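PDB 2PH5: homospermidine synthase from Legionella pneumophila subsp. pneumophila str. Philadelphia 1, which binds NAD and probably catalyses the formation of the polyamine homospermidine, as a homospermidine synthase. Local coordinates for residues G25-P30 against P387-T392. Residues are numbered along the deposited sequence; the frame is centred on the assembly and turned at random.
Sequences GQALMP and PYNNAT
N389 reaches from the loop ahead of helix 391-408 to A27 on helix 23-35, the first helix of the Rossmann-type NAD-binding domain, which follows strand 16-19 and a glycine-rich turn; G25 fits the third glycine of a GxGxxG pattern. The contact thus joins the nucleotide-binding part to a segment of the saccharopine-dehydrogenase-like C-terminal family region. Its tight part centres on the carboxamide of N389. N389 ND2 donates to A27 O at 3.0 Å with an N-H...O angle of 166°; the acceptor lies near the amide plane, and the donor meets a lone pair of A27 O in the carbonyl plane, with a C=O...N angle of 120°. Helix 23-35 is kinked at P30, whose nitrogen has no bond to the turn before. N389 ND2 also donates to P387 O at 2.9 Å, so two carbonyls, one from each segment, fix the rotation of the amide. At the other end of the amide, N389 OD1 is held by S393 OG and approaches A27 CB to 3.2 Å. The methyl of A27 also packs against Y388 O, 3.4 Å from A27 CB, while A27 CA makes a CA-H...O contact with that oxygen; S393 and V397 of helix 391-408 touch the methyl as well. Packing is looser toward exposed P387 and partly exposed Y388. There the rings of P30 and P387 lie side by side, running opposite ways, with P30 CG 3.9 Å from P387 CG. The Y388 ring, with CG anti to the carbonyl carbon (chi1 -48°), turns its edge to P30, and beyond the two segments it touches V55 and Q58 of helix 55-59. P30 CG lies near the plane of that ring, 4.0 Å from Y388 CD2.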
ATOM      1  N   GLY A  25      27.740  -0.663   6.155  1.00 18.72           N
ATOM      2  CA  GLY A  25      29.174  -0.786   5.965  1.00 19.84           C
ATOM      3  C   GLY A  25      29.710  -0.297   4.635  1.00 21.67           C
ATOM      4  O   GLY A  25      30.700   0.430   4.604  1.00 23.12           O
ATOM      5  N   GLN A  26      29.076  -0.700   3.537  1.00 21.43           N
ATOM      6  CA  GLN A  26      29.524  -0.271   2.219  1.00 22.63           C
ATOM      7  C   GLN A  26      29.363   1.229   2.067  1.00 23.43           C
ATOM      8  O   GLN A  26      30.225   1.895   1.499  1.00 24.83           O
ATOM      9  CB  GLN A  26      28.721  -0.957   1.108  1.00 22.49           C
ATOM     10  CG  GLN A  26      28.743  -2.475   1.148  1.00 22.38           C
ATOM     11  CD  GLN A  26      28.022  -3.111  -0.032  1.00 22.91           C
ATOM     12  OE1 GLN A  26      27.653  -4.282   0.017  1.00 22.62           O
ATOM     13  NE2 GLN A  26      27.828  -2.347  -1.099  1.00 22.73           N
ATOM     14  N   ALA A  27      28.262   1.764   2.581  1.00 22.79           N
ATOM     15  CA  ALA A  27      28.003   3.194   2.461  1.00 23.48           C
ATOM     16  C   ALA A  27      28.908   4.050   3.342  1.00 23.97           C
ATOM     17  O   ALA A  27      29.005   5.258   3.144  1.00 24.62           O
ATOM     18  CB  ALA A  27      26.545   3.484   2.777  1.00 21.77           C
ATOM     19  N   LEU A  28      29.564   3.424   4.313  1.00 24.24           N
ATOM     20  CA  LEU A  28      30.439   4.143   5.227  1.00 24.13           C
ATOM     21  C   LEU A  28      31.807   4.412   4.609  1.00 25.93           C
ATOM     22  O   LEU A  28      32.384   5.477   4.806  1.00 25.63           O
ATOM     23  CB  LEU A  28      30.630   3.334   6.506  1.00 22.14           C
ATOM     24  CG  LEU A  28      30.696   4.083   7.842  1.00 23.13           C
ATOM     25  CD1 LEU A  28      31.325   3.174   8.879  1.00 21.55           C
ATOM     26  CD2 LEU A  28      31.494   5.348   7.722  1.00 22.67           C
HETATM   27  N   MSE A  29      32.311   3.441   3.855  1.00 28.47           N
HETATM   28  CA  MSE A  29      33.622   3.534   3.223  1.00 32.83           C
HETATM   29  C   MSE A  29      34.011   4.922   2.733  1.00 32.14           C
HETATM   30  O   MSE A  29      35.029   5.473   3.155  1.00 33.67           O
HETATM   31  CB  MSE A  29      33.713   2.546   2.068  1.00 39.22           C
HETATM   32  CG  MSE A  29      33.844   1.121   2.518  1.00 46.40           C
HETATM   33 SE   MSE A  29      35.567   0.816   3.306  1.00 60.03          SE
HETATM   34  CE  MSE A  29      36.379  -0.171   1.854  1.00 50.60           C
ATOM     35  N   PRO A  30      33.207   5.507   1.833  1.00 30.72           N
ATOM     36  CA  PRO A  30      33.495   6.839   1.301  1.00 29.58           C
ATOM     37  C   PRO A  30      33.734   7.913   2.365  1.00 29.18           C
ATOM     38  O   PRO A  30      34.668   8.707   2.248  1.00 30.04           O
ATOM     39  CB  PRO A  30      32.262   7.140   0.459  1.00 28.48           C
ATOM     40  CG  PRO A  30      31.854   5.789  -0.017  1.00 28.31           C
ATOM     41  CD  PRO A  30      31.984   4.961   1.218  1.00 29.66           C
ATOM     42  N   PRO A 387      29.504   8.245  -3.235  1.00 20.13           N
ATOM     43  CA  PRO A 387      29.079   7.072  -3.998  1.00 20.14           C
ATOM     44  C   PRO A 387      28.565   5.987  -3.047  1.00 19.95           C
ATOM     45  O   PRO A 387      28.644   6.134  -1.819  1.00 18.61           O
ATOM     46  CB  PRO A 387      30.363   6.649  -4.698  1.00 18.67           C
ATOM     47  CG  PRO A 387      31.399   6.946  -3.663  1.00 15.41           C
ATOM     48  CD  PRO A 387      30.977   8.315  -3.167  1.00 19.09           C
ATOM     49  N   TYR A 388      28.047   4.906  -3.622  1.00 19.49           N
ATOM     50  CA  TYR A 388      27.536   3.777  -2.844  1.00 21.04           C
ATOM     51  C   TYR A 388      26.592   4.269  -1.753  1.00 20.63           C
ATOM     52  O   TYR A 388      26.585   3.751  -0.637  1.00 19.04           O
ATOM     53  CB  TYR A 388      28.712   3.028  -2.215  1.00 19.77           C
ATOM     54  CG  TYR A 388      29.814   2.743  -3.200  1.00 22.85           C
ATOM     55  CD1 TYR A 388      29.620   1.837  -4.240  1.00 24.09           C
ATOM     56  CD2 TYR A 388      31.041   3.408  -3.122  1.00 23.72           C
ATOM     57  CE1 TYR A 388      30.617   1.598  -5.182  1.00 25.24           C
ATOM     58  CE2 TYR A 388      32.049   3.178  -4.064  1.00 23.54           C
ATOM     59  CZ  TYR A 388      31.825   2.270  -5.091  1.00 24.37           C
ATOM     60  OH  TYR A 388      32.789   2.018  -6.041  1.00 27.95           O
ATOM     61  N   ASN A 389      25.789   5.270  -2.091  1.00 21.55           N
ATOM     62  CA  ASN A 389      24.863   5.860  -1.140  1.00 21.30           C
ATOM     63  C   ASN A 389      23.577   6.378  -1.766  1.00 21.32           C
ATOM     64  O   ASN A 389      23.566   6.880  -2.899  1.00 17.49           O
ATOM     65  CB  ASN A 389      25.538   7.034  -0.423  1.00 21.27           C
ATOM     66  CG  ASN A 389      26.240   6.621   0.851  1.00 23.59           C
ATOM     67  OD1 ASN A 389      25.600   6.376   1.882  1.00 23.34           O
ATOM     68  ND2 ASN A 389      27.561   6.543   0.794  1.00 20.63           N
ATOM     69  N   ASN A 390      22.488   6.229  -1.021  1.00 18.82           N
ATOM     70  CA  ASN A 390      21.212   6.764  -1.444  1.00 19.40           C
ATOM     71  C   ASN A 390      20.878   7.742  -0.324  1.00 19.46           C
ATOM     72  O   ASN A 390      21.644   7.873   0.628  1.00 19.73           O
ATOM     73  CB  ASN A 390      20.121   5.684  -1.595  1.00 17.64           C
ATOM     74  CG  ASN A 390      19.949   4.815  -0.361  1.00 20.55           C
ATOM     75  OD1 ASN A 390      19.884   5.305   0.773  1.00 19.90           O
ATOM     76  ND2 ASN A 390      19.849   3.508  -0.581  1.00 19.85           N
ATOM     77  N   ALA A 391      19.757   8.440  -0.447  1.00 20.02           N
ATOM     78  CA  ALA A 391      19.351   9.408   0.554  1.00 21.10           C
ATOM     79  C   ALA A 391      19.342   8.800   1.957  1.00 20.79           C
ATOM     80  O   ALA A 391      19.885   9.381   2.896  1.00 21.21           O
ATOM     81  CB  ALA A 391      17.978   9.956   0.207  1.00 21.56           C
ATOM     82  N   THR A 392      18.736   7.624   2.081  1.00 19.86           N
ATOM     83  CA  THR A 392      18.622   6.921   3.358  1.00 18.03           C
ATOM     84  C   THR A 392      19.960   6.509   3.952  1.00 18.55           C
ATOM     85  O   THR A 392      20.272   6.871   5.086  1.00 21.09           O
ATOM     86  CB  THR A 392      17.742   5.654   3.213  1.00 16.90           C
ATOM     87  OG1 THR A 392      16.486   6.015   2.626  1.00 18.50           O
ATOM     88  CG2 THR A 392      17.495   5.004   4.568  1.00 15.80           C
TER